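Hypothetical membrane spanning protein (Thermus thermophilus, PDB 2VPZ) probably serves as the quinone-binding, eight-helix membrane subunit of a polysulfide reductase, passing electrons between the quinone pool and its partner subunits. Local coordinates at residues 34-39 with 119-124; 52-57 with 98-103. All coordinates share one frame; numbering follows the deposited sequence.

In the fold
Membrane helices 16-41, 46-65, 88-107 and 117-136 close into a four-helix bundle, and the two contacts hold different sides of it: contact 1 joins the first and fourth helices, contact 2 the second and third. Both are mostly buried and apolar, but they reach closeness differently. Contact 1 is a slim, all-aliphatic seam built on alanine and leucine, with Leu37 reaching the surface. Contact 2 covers more area, holds its axes farther apart and fills the gap with a phenylalanine ring and two branched side chains that pack against it and against glycine backbone. The seams meet where Leu120 CD1 lies 3.3 Å from Gly99 O and Ala119 packs on Thr102.

Contact 1 of 2, residues 34-39 with 119-124; sequences LAALLH and ALLVFS
Ala36 fits its single methyl against the backbone of Leu121, at the closest backbone approach of an antiparallel helix pair in the four-helix bundle of the membrane domain. The axes of segments 34-39 and 119-124 come within 8.5 Å at an angle of 155°, and the CA atoms of Ala36 and Leu121 are 5.3 Å apart. The methyl, Ala36 CB, touches Leu121 N at 3.7 Å, so it packs on main chain as much as on side chain.

Two leucines then close round the alanine. Leu120 points toward helix 16-41, and its CB lies 4.0 Å from Ala36 CB; its CD2 branch runs on to meet the backbone at Ala36 N and stops 4.2 Å from Ala35 CB. Leu121 starts out to the flank of the contact, but with CG anti to the backbone N (chi1 -176°) its end bends back toward the facing helix. There its CD1 meets Leu37 CD2 at 3.7 Å, the two side chains crossing at a slant. Leu37 is on the surface, where it may face lipid, whereas Ala35 and Ala36 are buried. On the other flank Ala35 also packs on Thr50 of helix 46-65, and Leu120 on Thr102 of helix 88-107, tying the pair to the rest of the bundle.

Within helix 16-41, Ala35 O takes two donors from opposite faces of its carbonyl plane: the backbone His39 N, and His39 ND1 at 3.2 Å, with the oxygen close to the imidazole plane.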
# COMPACT_ATOMS: atom_id res chain seq x y z
N LEU C 34 -29.24 -16.39 43.58
CA LEU C 34 -30.28 -16.22 44.59
C LEU C 34 -30.25 -17.39 45.60
O LEU C 34 -30.23 -17.15 46.82
CB LEU C 34 -31.67 -16.11 43.95
CG LEU C 34 -31.89 -14.82 43.14
CD1 LEU C 34 -33.40 -14.54 43.01
CD2 LEU C 34 -31.16 -13.63 43.81
N ALA C 35 -30.23 -18.63 45.12
CA ALA C 35 -30.17 -19.79 46.01
C ALA C 35 -28.90 -19.75 46.90
O ALA C 35 -28.95 -20.11 48.09
CB ALA C 35 -30.23 -21.12 45.22
N ALA C 36 -27.77 -19.31 46.35
CA ALA C 36 -26.49 -19.22 47.09
C ALA C 36 -26.53 -18.17 48.23
O ALA C 36 -26.17 -18.46 49.38
CB ALA C 36 -25.30 -18.93 46.12
N LEU C 37 -26.95 -16.95 47.89
CA LEU C 37 -27.10 -15.84 48.83
C LEU C 37 -28.16 -16.16 49.92
O LEU C 37 -28.11 -15.62 51.03
CB LEU C 37 -27.46 -14.52 48.10
CG LEU C 37 -26.43 -13.84 47.17
CD1 LEU C 37 -27.00 -12.54 46.57
CD2 LEU C 37 -25.14 -13.53 47.94
N LEU C 38 -29.13 -17.02 49.60
CA LEU C 38 -30.20 -17.42 50.54
C LEU C 38 -29.62 -18.43 51.55
O LEU C 38 -29.79 -18.28 52.75
CB LEU C 38 -31.45 -17.97 49.83
CG LEU C 38 -32.39 -16.91 49.21
CD1 LEU C 38 -33.44 -17.58 48.30
CD2 LEU C 38 -33.07 -16.07 50.31
N HIS C 39 -28.94 -19.45 51.05
CA HIS C 39 -28.29 -20.41 51.94
C HIS C 39 -27.34 -19.65 52.87
O HIS C 39 -27.17 -20.03 54.04
CB HIS C 39 -27.50 -21.48 51.19
CG HIS C 39 -28.23 -22.72 50.86
ND1 HIS C 39 -28.94 -22.86 49.70
CD2 HIS C 39 -28.43 -23.83 51.56
CE1 HIS C 39 -29.57 -24.01 49.72
NE2 HIS C 39 -29.27 -24.62 50.84
N ALA C 119 -19.24 -22.07 47.23
CA ALA C 119 -18.91 -22.71 45.95
C ALA C 119 -20.05 -22.33 44.96
O ALA C 119 -19.76 -21.82 43.87
CB ALA C 119 -18.83 -24.25 46.08
N LEU C 120 -21.31 -22.59 45.34
CA LEU C 120 -22.43 -22.24 44.46
C LEU C 120 -22.32 -20.76 44.16
O LEU C 120 -22.64 -20.30 43.06
CB LEU C 120 -23.83 -22.54 45.06
CG LEU C 120 -24.99 -22.38 44.03
CD1 LEU C 120 -24.80 -23.40 42.87
CD2 LEU C 120 -26.35 -22.57 44.70
N LEU C 121 -21.85 -19.96 45.12
CA LEU C 121 -21.71 -18.53 44.82
C LEU C 121 -20.68 -18.27 43.70
O LEU C 121 -20.94 -17.48 42.80
CB LEU C 121 -21.33 -17.68 46.03
CG LEU C 121 -21.32 -16.19 45.60
CD1 LEU C 121 -22.54 -15.47 46.18
CD2 LEU C 121 -20.01 -15.49 46.03
N VAL C 122 -19.51 -18.91 43.77
CA VAL C 122 -18.48 -18.70 42.76
C VAL C 122 -18.80 -19.27 41.37
O VAL C 122 -18.44 -18.66 40.34
CB VAL C 122 -17.09 -19.25 43.23
CG1 VAL C 122 -16.20 -19.52 42.00
CG2 VAL C 122 -16.40 -18.26 44.20
N PHE C 123 -19.47 -20.43 41.31
CA PHE C 123 -19.83 -21.06 40.03
C PHE C 123 -20.98 -20.32 39.36
O PHE C 123 -21.11 -20.33 38.13
CB PHE C 123 -20.18 -22.54 40.20
CG PHE C 123 -19.05 -23.38 40.72
CD1 PHE C 123 -19.29 -24.43 41.61
CD2 PHE C 123 -17.74 -23.10 40.34
CE1 PHE C 123 -18.23 -25.17 42.13
CE2 PHE C 123 -16.67 -23.84 40.84
CZ PHE C 123 -16.91 -24.88 41.75
N SER C 124 -21.82 -19.67 40.15
CA SER C 124 -22.93 -18.91 39.60
C SER C 124 -22.40 -17.54 39.10
O SER C 124 -23.07 -16.85 38.34
CB SER C 124 -24.08 -18.76 40.63
OG SER C 124 -23.89 -17.68 41.51

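Contact 2 of 2, residues 52-57 with 98-103; sequences YALMLI and LGFLTG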
# COMPACT_ATOMS: atom_id res chain seq x y z
N TYR C 52 -34.98 -25.06 41.68
CA TYR C 52 -35.20 -24.21 40.48
C TYR C 52 -33.93 -23.90 39.66
O TYR C 52 -33.92 -23.91 38.40
CB TYR C 52 -35.80 -22.87 40.91
CG TYR C 52 -37.12 -22.82 41.63
CD1 TYR C 52 -37.49 -21.65 42.30
CD2 TYR C 52 -38.08 -23.86 41.58
CE1 TYR C 52 -38.73 -21.48 42.90
CE2 TYR C 52 -39.35 -23.72 42.19
CZ TYR C 52 -39.66 -22.52 42.86
OH TYR C 52 -40.90 -22.36 43.42
N ALA C 53 -32.87 -23.53 40.36
CA ALA C 53 -31.60 -23.23 39.72
C ALA C 53 -31.10 -24.55 39.11
O ALA C 53 -30.46 -24.54 38.05
CB ALA C 53 -30.57 -22.66 40.75
N LEU C 54 -31.43 -25.68 39.74
CA LEU C 54 -31.06 -27.00 39.20
C LEU C 54 -31.90 -27.31 37.93
O LEU C 54 -31.39 -27.87 36.95
CB LEU C 54 -31.26 -28.16 40.23
CG LEU C 54 -30.48 -28.26 41.53
CD1 LEU C 54 -30.87 -29.53 42.36
CD2 LEU C 54 -28.95 -28.24 41.24
N MET C 55 -33.18 -26.96 37.98
CA MET C 55 -34.10 -27.21 36.87
C MET C 55 -33.78 -26.39 35.63
O MET C 55 -33.80 -26.91 34.50
CB MET C 55 -35.56 -26.97 37.29
CG MET C 55 -36.24 -28.12 38.05
SD MET C 55 -37.82 -27.65 38.81
CE MET C 55 -38.18 -26.08 37.94
N LEU C 56 -33.49 -25.12 35.84
CA LEU C 56 -33.12 -24.18 34.79
C LEU C 56 -31.72 -24.54 34.25
O LEU C 56 -31.42 -24.27 33.09
CB LEU C 56 -33.19 -22.72 35.28
CG LEU C 56 -34.60 -22.21 35.64
CD1 LEU C 56 -34.53 -21.03 36.63
CD2 LEU C 56 -35.36 -21.83 34.36
N ILE C 57 -30.87 -25.15 35.08
CA ILE C 57 -29.55 -25.58 34.61
C ILE C 57 -29.75 -26.82 33.71
O ILE C 57 -29.11 -26.94 32.66
CB ILE C 57 -28.54 -25.94 35.78
CG1 ILE C 57 -28.16 -24.69 36.57
CG2 ILE C 57 -27.30 -26.64 35.19
CD1 ILE C 57 -26.78 -24.74 37.23
N LEU C 98 -20.51 -27.93 37.34
CA LEU C 98 -20.10 -28.00 38.77
C LEU C 98 -21.14 -27.29 39.67
O LEU C 98 -21.38 -27.70 40.81
CB LEU C 98 -18.69 -27.39 39.03
CG LEU C 98 -17.45 -28.00 38.36
CD1 LEU C 98 -16.30 -26.97 38.27
CD2 LEU C 98 -16.99 -29.28 39.08
N GLY C 99 -21.76 -26.22 39.17
CA GLY C 99 -22.79 -25.52 39.91
C GLY C 99 -24.04 -26.37 40.11
O GLY C 99 -24.83 -26.14 41.04
N PHE C 100 -24.22 -27.37 39.26
CA PHE C 100 -25.36 -28.31 39.29
C PHE C 100 -25.08 -29.48 40.27
O PHE C 100 -26.02 -30.06 40.84
CB PHE C 100 -25.68 -28.81 37.87
CG PHE C 100 -26.87 -29.76 37.76
CD1 PHE C 100 -28.15 -29.29 37.44
CD2 PHE C 100 -26.69 -31.13 37.96
CE1 PHE C 100 -29.24 -30.18 37.32
CE2 PHE C 100 -27.76 -32.03 37.84
CZ PHE C 100 -29.04 -31.55 37.52
N LEU C 101 -23.80 -29.83 40.46
CA LEU C 101 -23.39 -30.86 41.44
C LEU C 101 -23.46 -30.18 42.82
O LEU C 101 -24.10 -30.68 43.75
CB LEU C 101 -21.94 -31.37 41.24
CG LEU C 101 -21.44 -31.95 39.91
CD1 LEU C 101 -19.98 -32.41 40.03
CD2 LEU C 101 -22.34 -33.12 39.45
N THR C 102 -22.78 -29.04 42.94
CA THR C 102 -22.75 -28.25 44.19
C THR C 102 -24.18 -28.01 44.70
O THR C 102 -24.45 -28.21 45.88
CB THR C 102 -22.01 -26.85 44.01
OG1 THR C 102 -20.67 -27.06 43.59
CG2 THR C 102 -22.01 -26.05 45.35
N GLY C 103 -25.09 -27.62 43.82
CA GLY C 103 -26.49 -27.43 44.18
C GLY C 103 -27.27 -28.74 44.32
O GLY C 103 -28.39 -28.76 44.84
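Leu54 and Phe100 interlock across an antiparallel pair of transmembrane helices, 46-65 and 88-107, which form one side of the four-helix bundle. The axes of segments 52-57 and 98-103 approach to 9.7 Å at 148°, and side chains bridge the space between. Phe100 carries its ring anti to the backbone N (chi1 -179°), which swings it across to helix 46-65. Leu54 instead has CG anti to the carbonyl carbon, beside its own N (chi1 -65°), and meets the aromatic group twice. Its CD2 sits over one face, 4.0 Å from Phe100 CD1, while its carbonyl oxygen approaches the ring edge in plane, 3.2 Å from Phe100 CE1.

Ile57 and Phe100 lie alongside one another, running opposite ways, with Ile57 CG2 3.6 Å from Phe100 CD1; Ile57 CD1 reaches on toward Gly99. At the other end Gly103, without a side chain, lets Leu54 CD2 come to 3.5 Å from Gly103 C. The side chain of Ile57 is about 10 Å from those of His21 and Tyr130, which bind quinones in structures of this protein, though none is bound to this chain here. On the flank that meets helix 117-136, Thr102 OG1 donates to Leu98 O at 2.9 Å, from above the carbonyl plane.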